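Local coordinates for intracellular protein transport protein USO1 (Saccharomyces cerevisiae S288c, PDB 6LSU) that serves as a membrane tether needed for protein transport from the endoplasmic reticulum to the Golgi complex, this chain being its globular head region, at residues A508-N511 and K516-F519; Q108-Q113 and L169-M174; I541-T546 and D593-N598. All coordinates share one frame; numbering follows the deposited sequence.

Interaction 1: residues A508-N511 and K516-F519; sequences AELN and KLFF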
ATOM      1  N   ALA A 508     -29.203  -6.557  18.692  1.00 83.50           N
ATOM      2  CA  ALA A 508     -29.767  -5.348  19.330  1.00 81.36           C
ATOM      3  C   ALA A 508     -28.653  -4.314  19.432  1.00 82.39           C
ATOM      4  O   ALA A 508     -28.950  -3.109  19.282  1.00 76.55           O
ATOM      5  CB  ALA A 508     -30.302  -5.698  20.693  1.00 86.58           C
ATOM      6  N   GLU A 509     -27.417  -4.802  19.642  1.00 89.43           N
ATOM      7  CA  GLU A 509     -26.193  -3.981  19.861  1.00 88.30           C
ATOM      8  C   GLU A 509     -25.430  -3.808  18.541  1.00 83.72           C
ATOM      9  O   GLU A 509     -24.234  -3.395  18.600  1.00 87.91           O
ATOM     10  CB  GLU A 509     -25.286  -4.627  20.913  1.00 92.26           C
ATOM     11  CG  GLU A 509     -26.035  -5.480  21.926  1.00106.49           C
ATOM     12  CD  GLU A 509     -25.484  -5.426  23.340  1.00114.32           C
ATOM     13  OE1 GLU A 509     -25.705  -4.391  24.014  1.00117.54           O
ATOM     14  OE2 GLU A 509     -24.835  -6.405  23.764  1.00122.49           O
ATOM     15  N   LEU A 510     -26.067  -4.086  17.392  1.00 72.92           N
ATOM     16  CA  LEU A 510     -25.408  -3.888  16.073  1.00 72.37           C
ATOM     17  C   LEU A 510     -24.863  -2.453  16.014  1.00 71.66           C
ATOM     18  O   LEU A 510     -23.804  -2.220  15.442  1.00 77.44           O
ATOM     19  CB  LEU A 510     -26.386  -4.167  14.933  1.00 73.83           C
ATOM     20  CG  LEU A 510     -25.828  -3.961  13.527  1.00 75.16           C
ATOM     21  CD1 LEU A 510     -24.604  -4.827  13.313  1.00 79.29           C
ATOM     22  CD2 LEU A 510     -26.870  -4.294  12.462  1.00 74.47           C
ATOM     23  N   ASN A 511     -25.505  -1.500  16.653  1.00 69.48           N
ATOM     24  CA  ASN A 511     -25.067  -0.079  16.577  1.00 72.34           C
ATOM     25  C   ASN A 511     -23.627   0.084  17.088  1.00 64.08           C
ATOM     26  O   ASN A 511     -23.011   1.120  16.728  1.00 52.90           O
ATOM     27  CB  ASN A 511     -25.993   0.806  17.406  1.00 68.23           C
ATOM     28  CG  ASN A 511     -26.217   0.145  18.744  1.00 70.42           C
ATOM     29  OD1 ASN A 511     -27.057  -0.750  18.856  1.00 80.47           O
ATOM     30  ND2 ASN A 511     -25.386   0.483  19.737  1.00 66.69           N
ATOM     31  N   LYS A 516     -19.644  -4.583  10.825  1.00 50.10           N
ATOM     32  CA  LYS A 516     -20.014  -6.016  10.713  1.00 55.74           C
ATOM     33  C   LYS A 516     -21.092  -6.227   9.630  1.00 62.78           C
ATOM     34  O   LYS A 516     -21.006  -7.203   8.838  1.00 62.25           O
ATOM     35  CB  LYS A 516     -20.616  -6.505  12.014  1.00 54.71           C
ATOM     36  CG  LYS A 516     -21.233  -7.872  11.934  1.00 56.87           C
ATOM     37  CD  LYS A 516     -21.356  -8.516  13.281  1.00 59.42           C
ATOM     38  CE  LYS A 516     -22.530  -7.971  14.071  1.00 63.13           C
ATOM     39  NZ  LYS A 516     -22.558  -8.617  15.407  1.00 62.46           N
ATOM     40  N   LEU A 517     -22.119  -5.379   9.604  1.00 61.01           N
ATOM     41  CA  LEU A 517     -23.201  -5.557   8.613  1.00 61.27           C
ATOM     42  C   LEU A 517     -22.698  -5.076   7.249  1.00 52.50           C
ATOM     43  O   LEU A 517     -22.953  -5.695   6.244  1.00 51.94           O
ATOM     44  CB  LEU A 517     -24.416  -4.779   9.099  1.00 63.77           C
ATOM     45  CG  LEU A 517     -25.777  -5.186   8.561  1.00 59.81           C
ATOM     46  CD1 LEU A 517     -26.525  -3.931   8.193  1.00 61.31           C
ATOM     47  CD2 LEU A 517     -25.704  -6.145   7.399  1.00 56.49           C
ATOM     48  N   PHE A 518     -21.931  -4.002   7.239  1.00 55.51           N
ATOM     49  CA  PHE A 518     -21.428  -3.345   6.000  1.00 52.25           C
ATOM     50  C   PHE A 518     -20.553  -4.319   5.192  1.00 52.24           C
ATOM     51  O   PHE A 518     -20.765  -4.526   4.003  1.00 56.02           O
ATOM     52  CB  PHE A 518     -20.684  -2.071   6.349  1.00 51.84           C
ATOM     53  CG  PHE A 518     -19.985  -1.507   5.134  1.00 56.64           C
ATOM     54  CD1 PHE A 518     -20.697  -0.838   4.156  1.00 58.15           C
ATOM     55  CD2 PHE A 518     -18.655  -1.824   4.883  1.00 55.60           C
ATOM     56  CE1 PHE A 518     -20.051  -0.412   2.991  1.00 66.72           C
ATOM     57  CE2 PHE A 518     -18.029  -1.410   3.725  1.00 52.57           C
ATOM     58  CZ  PHE A 518     -18.719  -0.694   2.779  1.00 57.45           C
ATOM     59  N   PHE A 519     -19.607  -4.967   5.864  1.00 54.45           N
ATOM     60  CA  PHE A 519     -18.761  -6.050   5.307  1.00 51.87           C
ATOM     61  C   PHE A 519     -19.629  -7.181   4.781  1.00 49.63           C
ATOM     62  O   PHE A 519     -19.483  -7.496   3.550  1.00 50.83           O
ATOM     63  CB  PHE A 519     -17.681  -6.429   6.314  1.00 51.67           C
ATOM     64  CG  PHE A 519     -16.604  -5.382   6.433  1.00 45.39           C
ATOM     65  CD1 PHE A 519     -16.072  -4.783   5.301  1.00 43.78           C
ATOM     66  CD2 PHE A 519     -16.090  -5.017   7.683  1.00 48.90           C
ATOM     67  CE1 PHE A 519     -15.100  -3.790   5.418  1.00 48.62           C
ATOM     68  CE2 PHE A 519     -15.092  -4.050   7.807  1.00 45.85           C
ATOM     69  CZ  PHE A 519     -14.626  -3.420   6.679  1.00 47.16           C
TER
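The ammonium nitrogen NZ of Lys516 is held by Asp507 in a salt bridge, while the methylenes behind it lie against Leu510: CE of Lys516 meets CD1 of Leu510 at 3.8 Å. One side chain thus does two jobs. Its charged end pairs with an acid just ahead of the 508-511 segment, and its aliphatic arm packs against one methyl of the leucine. The CB of the lysine already points toward the 508-511 segment; CG is anti to the backbone nitrogen (chi1 170°), and the bend at chi3 (78°) brings CE against CD1 of Leu510.

The second branch of Leu510 goes to a different neighbour. CD2 comes to 4.1 Å from CG of Leu517 and 4.2 Å from its CB, the two leucine side chains meeting at roughly a right angle. A forked side chain suits this place, because each methyl of Leu510 touches a successive residue of helix 514-528. The 508-511 loop, ending in a 3-10 segment, is followed almost at once by that helix; just before it, Asn513 OD1 accepts a weak hydrogen bond from Lys516 N. Helix 577-590 adds to the packing, Ile578 touching Leu510 and Tyr582 touching Leu517.

No hydrogen bond joins the two segments, which meet at the end of the eighth armadillo repeat. Their direct contact rests on methyl and methylene groups and has no directional bond to fix it, so the salt bridge from NZ to Asp507 is likely to be what holds the lysine arm along Leu510.

Interaction 2: residues Q108-Q113 and L169-M174; sequences QQSRLQ and LLEAVM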
ATOM      1  N   GLN A 108      20.738  11.864   3.154  1.00 62.54           N
ATOM      2  CA  GLN A 108      19.267  12.089   3.282  1.00 63.38           C
ATOM      3  C   GLN A 108      18.653  12.311   1.899  1.00 58.38           C
ATOM      4  O   GLN A 108      17.588  11.691   1.603  1.00 62.32           O
ATOM      5  CB  GLN A 108      18.971  13.279   4.196  1.00 77.44           C
ATOM      6  CG  GLN A 108      17.496  13.672   4.231  1.00 83.31           C
ATOM      7  CD  GLN A 108      17.363  15.058   4.828  1.00 94.52           C
ATOM      8  OE1 GLN A 108      17.269  15.234   6.056  1.00 97.97           O
ATOM      9  NE2 GLN A 108      17.447  16.066   3.961  1.00 84.97           N
ATOM     10  N   GLN A 109      19.285  13.091   1.025  1.00 55.49           N
ATOM     11  CA  GLN A 109      18.744  13.269  -0.366  1.00 56.53           C
ATOM     12  C   GLN A 109      18.743  11.916  -1.093  1.00 61.41           C
ATOM     13  O   GLN A 109      17.743  11.624  -1.781  1.00 68.97           O
ATOM     14  CB  GLN A 109      19.544  14.254  -1.203  1.00 53.30           C
ATOM     15  CG  GLN A 109      19.557  15.646  -0.627  1.00 60.29           C
ATOM     16  CD  GLN A 109      18.163  16.051  -0.232  1.00 62.30           C
ATOM     17  OE1 GLN A 109      17.903  16.201   0.964  1.00 67.48           O
ATOM     18  NE2 GLN A 109      17.247  16.155  -1.215  1.00 61.96           N
ATOM     19  N   SER A 110      19.792  11.093  -0.975  1.00 57.48           N
ATOM     20  CA  SER A 110      19.803   9.791  -1.696  1.00 57.74           C
ATOM     21  C   SER A 110      18.708   8.893  -1.138  1.00 53.74           C
ATOM     22  O   SER A 110      18.086   8.242  -1.942  1.00 54.28           O
ATOM     23  CB  SER A 110      21.144   9.118  -1.675  1.00 59.79           C
ATOM     24  OG  SER A 110      22.120   9.955  -2.303  1.00 55.31           O
ATOM     25  N   ARG A 111      18.392   8.989   0.167  1.00 54.37           N
ATOM     26  CA  ARG A 111      17.227   8.248   0.729  1.00 52.67           C
ATOM     27  C   ARG A 111      15.889   8.858   0.267  1.00 58.59           C
ATOM     28  O   ARG A 111      15.118   8.119  -0.386  1.00 57.42           O
ATOM     29  CB  ARG A 111      17.266   8.198   2.242  1.00 52.00           C
ATOM     30  CG  ARG A 111      18.503   7.502   2.772  1.00 55.72           C
ATOM     31  CD  ARG A 111      18.568   7.432   4.274  1.00 53.24           C
ATOM     32  NE  ARG A 111      19.515   6.372   4.553  1.00 57.68           N
ATOM     33  CZ  ARG A 111      20.668   6.548   5.152  1.00 55.23           C
ATOM     34  NH1 ARG A 111      21.001   7.744   5.599  1.00 56.11           N
ATOM     35  NH2 ARG A 111      21.477   5.527   5.340  1.00 57.73           N
ATOM     36  N   LEU A 112      15.579  10.114   0.633  1.00 61.55           N
ATOM     37  CA  LEU A 112      14.187  10.649   0.482  1.00 61.62           C
ATOM     38  C   LEU A 112      13.802  10.661  -1.000  1.00 64.34           C
ATOM     39  O   LEU A 112      12.680  10.227  -1.317  1.00 82.69           O
ATOM     40  CB  LEU A 112      14.066  12.043   1.089  1.00 61.45           C
ATOM     41  CG  LEU A 112      14.266  12.101   2.589  1.00 68.36           C
ATOM     42  CD1 LEU A 112      14.001  13.496   3.129  1.00 71.97           C
ATOM     43  CD2 LEU A 112      13.388  11.082   3.300  1.00 73.55           C
ATOM     44  N   GLN A 113      14.719  11.062  -1.873  1.00 62.74           N
ATOM     45  CA  GLN A 113      14.472  11.180  -3.342  1.00 67.53           C
ATOM     46  C   GLN A 113      14.210   9.802  -3.965  1.00 64.18           C
ATOM     47  O   GLN A 113      13.678   9.761  -5.101  1.00 76.54           O
ATOM     48  CB  GLN A 113      15.634  11.861  -4.094  1.00 65.40           C
ATOM     49  CG  GLN A 113      15.835  13.331  -3.732  1.00 67.51           C
ATOM     50  CD  GLN A 113      16.808  14.033  -4.645  1.00 71.18           C
ATOM     51  OE1 GLN A 113      17.115  13.590  -5.759  1.00 83.99           O
ATOM     52  NE2 GLN A 113      17.322  15.150  -4.168  1.00 73.12           N
ATOM     53  N   LEU A 169      30.341  12.793  -3.557  1.00 59.36           N
ATOM     54  CA  LEU A 169      30.283  13.892  -4.558  1.00 61.90           C
ATOM     55  C   LEU A 169      29.294  13.499  -5.655  1.00 55.96           C
ATOM     56  O   LEU A 169      28.440  14.325  -6.008  1.00 61.94           O
ATOM     57  CB  LEU A 169      31.674  14.201  -5.123  1.00 66.21           C
ATOM     58  CG  LEU A 169      31.745  15.423  -6.043  1.00 66.70           C
ATOM     59  CD1 LEU A 169      31.194  16.668  -5.360  1.00 63.82           C
ATOM     60  CD2 LEU A 169      33.176  15.648  -6.504  1.00 71.16           C
ATOM     61  N   LEU A 170      29.369  12.257  -6.113  1.00 53.34           N
ATOM     62  CA  LEU A 170      28.414  11.682  -7.097  1.00 55.54           C
ATOM     63  C   LEU A 170      26.977  11.673  -6.582  1.00 55.97           C
ATOM     64  O   LEU A 170      26.057  11.876  -7.419  1.00 58.60           O
ATOM     65  CB  LEU A 170      28.867  10.260  -7.426  1.00 57.59           C
ATOM     66  CG  LEU A 170      30.062  10.249  -8.372  1.00 62.07           C
ATOM     67  CD1 LEU A 170      30.489   8.821  -8.669  1.00 61.26           C
ATOM     68  CD2 LEU A 170      29.724  11.010  -9.666  1.00 62.52           C
ATOM     69  N   GLU A 171      26.776  11.389  -5.293  1.00 55.02           N
ATOM     70  CA  GLU A 171      25.427  11.474  -4.686  1.00 57.58           C
ATOM     71  C   GLU A 171      24.958  12.932  -4.790  1.00 52.58           C
ATOM     72  O   GLU A 171      23.805  13.151  -5.038  1.00 54.78           O
ATOM     73  CB  GLU A 171      25.415  11.035  -3.212  1.00 53.81           C
ATOM     74  CG  GLU A 171      25.421   9.553  -2.946  1.00 53.70           C
ATOM     75  CD  GLU A 171      25.508   9.319  -1.430  1.00 63.05           C
ATOM     76  OE1 GLU A 171      24.441   9.164  -0.767  1.00 69.33           O
ATOM     77  OE2 GLU A 171      26.627   9.383  -0.871  1.00 56.49           O
ATOM     78  N   ALA A 172      25.822  13.894  -4.517  1.00 52.92           N
ATOM     79  CA  ALA A 172      25.476  15.334  -4.563  1.00 54.91           C
ATOM     80  C   ALA A 172      25.019  15.727  -5.971  1.00 61.85           C
ATOM     81  O   ALA A 172      23.963  16.381  -6.116  1.00 58.16           O
ATOM     82  CB  ALA A 172      26.646  16.138  -4.108  1.00 54.49           C
ATOM     83  N   VAL A 173      25.733  15.279  -7.005  1.00 66.21           N
ATOM     84  CA  VAL A 173      25.348  15.660  -8.392  1.00 66.24           C
ATOM     85  C   VAL A 173      24.100  14.855  -8.796  1.00 65.90           C
ATOM     86  O   VAL A 173      23.293  15.404  -9.544  1.00 65.43           O
ATOM     87  CB  VAL A 173      26.524  15.545  -9.380  1.00 64.75           C
ATOM     88  CG1 VAL A 173      27.799  16.112  -8.759  1.00 68.53           C
ATOM     89  CG2 VAL A 173      26.734  14.149  -9.891  1.00 59.76           C
ATOM     90  N   MET A 174      23.906  13.623  -8.301  1.00 65.49           N
ATOM     91  CA  MET A 174      22.697  12.812  -8.649  1.00 61.66           C
ATOM     92  C   MET A 174      21.433  13.426  -8.014  1.00 55.50           C
ATOM     93  O   MET A 174      20.364  13.326  -8.610  1.00 60.25           O
ATOM     94  CB  MET A 174      22.777  11.356  -8.200  1.00 60.57           C
ATOM     95  CG  MET A 174      23.619  10.461  -9.064  1.00 66.30           C
ATOM     96  SD  MET A 174      23.113  10.250 -10.801  1.00 68.11           S
ATOM     97  CE  MET A 174      21.366   9.943 -10.690  1.00 69.90           C
TER
HETATM   98  O   HOH W   1      21.959  11.186  -4.880  1.00 54.24           O
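Ser110 lays its hydroxyl beside the side chain of Glu171, with OG 3.4 Å from the methylene CG and 2.9 Å from the carboxylate oxygen OE1. The shorter of these is a hydrogen bond in which the serine donates. It reaches OE1 from the anti side, 18° out of the carboxylate plane. Glu171 places CG opposite its own carbonyl carbon (chi1 -79°) and runs on extended, which carries the carboxylate across to the serine.

A water closes a second route between the same two residues. It donates to Ser110 OG at 2.9 Å and to the backbone oxygen Glu171 O at 2.7 Å, so the serine hydroxyl both gives and receives, and the helix is tied through its main chain as well as its side chain. The backbone oxygen of Ile106 is a weak second acceptor for OG. Serine suits the spot because it is small as well as polar: the CA atoms of Ser110 and Glu171 are 6.6 Å apart, the closest approach of the two backbones.

Leu212 of helix 204-218 touches both residues. Glu209 of that same helix brings a second carboxylate close to OE2 of Glu171, which may raise the affinity of one of the two for a proton; the bond from Ser110 would partly offset the charge.

Packing of helix against helix is the fabric of an armadillo solenoid; here helix 103-112 lies against helix 160-174, whose 169-174 segment falls in the second repeat.

Interaction 3: residues I541-T546 and D593-N598; sequences ITRNVT and DFKATN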
ATOM      1  N   ILE A 541     -29.016 -19.594  -4.128  1.00 62.84           N
ATOM      2  CA  ILE A 541     -28.665 -20.292  -2.855  1.00 64.59           C
ATOM      3  C   ILE A 541     -28.996 -19.390  -1.670  1.00 63.15           C
ATOM      4  O   ILE A 541     -29.329 -19.913  -0.593  1.00 70.01           O
ATOM      5  CB  ILE A 541     -27.170 -20.707  -2.833  1.00 67.70           C
ATOM      6  CG1 ILE A 541     -26.879 -21.769  -3.893  1.00 65.85           C
ATOM      7  CG2 ILE A 541     -26.762 -21.175  -1.429  1.00 63.74           C
ATOM      8  CD1 ILE A 541     -25.412 -22.062  -4.071  1.00 72.13           C
ATOM      9  N   THR A 542     -28.792 -18.083  -1.816  1.00 66.51           N
ATOM     10  CA  THR A 542     -28.906 -17.120  -0.691  1.00 68.92           C
ATOM     11  C   THR A 542     -30.392 -16.889  -0.473  1.00 70.56           C
ATOM     12  O   THR A 542     -30.832 -16.915   0.703  1.00 70.56           O
ATOM     13  CB  THR A 542     -28.164 -15.804  -0.955  1.00 74.40           C
ATOM     14  OG1 THR A 542     -26.775 -16.071  -1.152  1.00 64.50           O
ATOM     15  CG2 THR A 542     -28.332 -14.828   0.197  1.00 81.63           C
ATOM     16  N   ARG A 543     -31.128 -16.767  -1.580  1.00 69.43           N
ATOM     17  CA  ARG A 543     -32.608 -16.593  -1.580  1.00 71.72           C
ATOM     18  C   ARG A 543     -33.261 -17.765  -0.828  1.00 71.73           C
ATOM     19  O   ARG A 543     -34.125 -17.537   0.057  1.00 83.83           O
ATOM     20  CB  ARG A 543     -33.156 -16.451  -3.004  1.00 70.01           C
ATOM     21  CG  ARG A 543     -34.463 -15.686  -3.063  1.00 75.43           C
ATOM     22  CD  ARG A 543     -34.948 -15.295  -4.451  1.00 78.95           C
ATOM     23  NE  ARG A 543     -35.097 -16.446  -5.328  1.00 82.83           N
ATOM     24  CZ  ARG A 543     -35.972 -17.445  -5.168  1.00 82.78           C
ATOM     25  NH1 ARG A 543     -36.815 -17.464  -4.150  1.00 78.16           N
ATOM     26  NH2 ARG A 543     -35.978 -18.452  -6.023  1.00 86.88           N
ATOM     27  N   ASN A 544     -32.892 -18.996  -1.124  1.00 71.17           N
ATOM     28  CA  ASN A 544     -33.723 -20.152  -0.677  1.00 74.91           C
ATOM     29  C   ASN A 544     -33.301 -20.586   0.725  1.00 70.32           C
ATOM     30  O   ASN A 544     -33.708 -21.651   1.142  1.00 77.08           O
ATOM     31  CB  ASN A 544     -33.771 -21.238  -1.754  1.00 74.69           C
ATOM     32  CG  ASN A 544     -34.503 -20.711  -2.983  1.00 85.21           C
ATOM     33  OD1 ASN A 544     -35.615 -20.173  -2.869  1.00 87.70           O
ATOM     34  ND2 ASN A 544     -33.871 -20.793  -4.151  1.00 81.44           N
ATOM     35  N   VAL A 545     -32.561 -19.751   1.445  1.00 69.37           N
ATOM     36  CA  VAL A 545     -32.266 -19.992   2.880  1.00 68.45           C
ATOM     37  C   VAL A 545     -33.472 -19.535   3.707  1.00 77.07           C
ATOM     38  O   VAL A 545     -34.008 -18.416   3.470  1.00 88.44           O
ATOM     39  CB  VAL A 545     -30.968 -19.290   3.331  1.00 65.49           C
ATOM     40  CG1 VAL A 545     -30.925 -19.088   4.822  1.00 64.29           C
ATOM     41  CG2 VAL A 545     -29.740 -20.056   2.891  1.00 66.59           C
ATOM     42  N   THR A 546     -33.823 -20.343   4.702  1.00 83.70           N
ATOM     43  CA  THR A 546     -34.951 -20.134   5.645  1.00 92.85           C
ATOM     44  C   THR A 546     -34.372 -19.947   7.052  1.00 98.49           C
ATOM     45  O   THR A 546     -33.299 -20.521   7.322  1.00 94.67           O
ATOM     46  CB  THR A 546     -35.866 -21.355   5.571  1.00 95.59           C
ATOM     47  OG1 THR A 546     -35.050 -22.392   6.131  1.00 98.19           O
ATOM     48  CG2 THR A 546     -36.320 -21.685   4.160  1.00 88.55           C
ATOM     49  N   ASP A 593     -33.301  -9.040 -10.999  1.00 65.17           N
ATOM     50  CA  ASP A 593     -33.579 -10.389 -10.445  1.00 66.61           C
ATOM     51  C   ASP A 593     -35.099 -10.487 -10.149  1.00 72.98           C
ATOM     52  O   ASP A 593     -35.576 -10.157  -9.037  1.00 75.64           O
ATOM     53  CB  ASP A 593     -32.607 -10.690  -9.292  1.00 60.73           C
ATOM     54  CG  ASP A 593     -32.723 -12.080  -8.699  1.00 61.21           C
ATOM     55  OD1 ASP A 593     -33.555 -12.842  -9.177  1.00 72.99           O
ATOM     56  OD2 ASP A 593     -31.981 -12.393  -7.752  1.00 71.37           O
ATOM     57  N   PHE A 594     -35.842 -10.955 -11.144  1.00 83.61           N
ATOM     58  CA  PHE A 594     -37.307 -11.221 -11.108  1.00 83.30           C
ATOM     59  C   PHE A 594     -37.690 -12.082  -9.892  1.00 73.93           C
ATOM     60  O   PHE A 594     -38.584 -11.688  -9.160  1.00 88.57           O
ATOM     61  CB  PHE A 594     -37.739 -11.840 -12.438  1.00 87.82           C
ATOM     62  CG  PHE A 594     -37.765 -10.843 -13.572  1.00 99.23           C
ATOM     63  CD1 PHE A 594     -36.645 -10.615 -14.359  1.00112.39           C
ATOM     64  CD2 PHE A 594     -38.911 -10.108 -13.844  1.00111.32           C
ATOM     65  CE1 PHE A 594     -36.676  -9.683 -15.392  1.00111.66           C
ATOM     66  CE2 PHE A 594     -38.940  -9.176 -14.873  1.00111.17           C
ATOM     67  CZ  PHE A 594     -37.822  -8.965 -15.646  1.00110.51           C
ATOM     68  N   LYS A 595     -37.063 -13.220  -9.668  1.00 62.53           N
ATOM     69  CA  LYS A 595     -37.422 -14.089  -8.525  1.00 72.04           C
ATOM     70  C   LYS A 595     -37.189 -13.345  -7.207  1.00 76.92           C
ATOM     71  O   LYS A 595     -37.911 -13.633  -6.228  1.00 80.47           O
ATOM     72  CB  LYS A 595     -36.613 -15.394  -8.507  1.00 83.15           C
ATOM     73  CG  LYS A 595     -36.584 -16.169  -9.818  1.00 85.09           C
ATOM     74  CD  LYS A 595     -36.446 -17.684  -9.636  1.00 96.84           C
ATOM     75  CE  LYS A 595     -35.613 -18.365 -10.710  1.00100.73           C
ATOM     76  NZ  LYS A 595     -35.937 -17.867 -12.068  1.00107.30           N
ATOM     77  N   ALA A 596     -36.170 -12.486  -7.123  1.00 75.16           N
ATOM     78  CA  ALA A 596     -35.884 -11.739  -5.881  1.00 72.69           C
ATOM     79  C   ALA A 596     -36.953 -10.667  -5.714  1.00 69.55           C
ATOM     80  O   ALA A 596     -37.307 -10.400  -4.544  1.00 70.95           O
ATOM     81  CB  ALA A 596     -34.490 -11.153  -5.878  1.00 72.79           C
ATOM     82  N   THR A 597     -37.424 -10.064  -6.819  1.00 65.91           N
ATOM     83  CA  THR A 597     -38.465  -9.012  -6.782  1.00 65.20           C
ATOM     84  C   THR A 597     -39.782  -9.650  -6.300  1.00 71.69           C
ATOM     85  O   THR A 597     -40.458  -9.062  -5.454  1.00 77.08           O
ATOM     86  CB  THR A 597     -38.613  -8.295  -8.127  1.00 66.07           C
ATOM     87  OG1 THR A 597     -37.466  -7.471  -8.368  1.00 64.15           O
ATOM     88  CG2 THR A 597     -39.818  -7.374  -8.167  1.00 68.82           C
ATOM     89  N   ASN A 598     -40.100 -10.848  -6.767  1.00 69.05           N
ATOM     90  CA  ASN A 598     -41.320 -11.584  -6.365  1.00 70.93           C
ATOM     91  C   ASN A 598     -41.267 -11.891  -4.866  1.00 76.63           C
ATOM     92  O   ASN A 598     -42.346 -11.833  -4.207  1.00 82.12           O
ATOM     93  CB  ASN A 598     -41.544 -12.835  -7.216  1.00 66.10           C
ATOM     94  CG  ASN A 598     -41.945 -12.489  -8.635  1.00 69.12           C
ATOM     95  OD1 ASN A 598     -42.015 -11.318  -9.010  1.00 67.97           O
ATOM     96  ND2 ASN A 598     -42.182 -13.502  -9.454  1.00 76.20           N
TER
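Arg543 spreads its side chain over the first turn of helix 594-601, a helix-on-helix contact of the armadillo-type solenoid, with residues 593-598 in the tenth repeat. Lys595 packs over one face of the guanidinium group: its CB is 3.7 Å from Arg543 NE, and its CD is 3.7 Å from Arg543 NH2. The two long side chains cross at about a right angle. Methylenes of the lysine do the touching, and NZ of Lys595 is 6.1 Å from NH2 of Arg543. The bend at chi3 (57°) turns NE and the guanidinium toward Lys595, while CD of Arg543 meets CA of Ala596 at 3.9 Å. Alanine suits this place, being small enough to let the arginine arm lie close to the helix backbone, while Trp589 of helix 577-590 touches both residues.

The charge of Arg543 is shared between two acids, Glu540 at NH2 and Asp599 at NH1. An alanine here is likely to deprive Glu540 and Asp599 of this partner and uncover the methylenes of Lys595. Arginine fits because it can pair with two acids while offering a flat face to a neighbour.

At the start of the helix, Asp593 occupies the N-cap position, its OD1 accepting a weak bond from Ala596 N at 3.3 Å.

The three contacts fall along one elongated, mostly helical head. Interaction 2 belongs to the N-terminal part and lies across the chain's centre from the other two, its centre 51 Å from that of interaction 1 and 63 Å from that of interaction 3. Interactions 1 and 3 share the C-terminal side and the family's head-region range: their centres are 23 Å apart and their nearest atoms about 12 Å. They do not touch, but helix 514-528 is followed in the chain by helix 535-543, and helix 577-590 packs against both contacts: Ile578, Ser581 and Tyr582 at interaction 1, Trp589 at interaction 3.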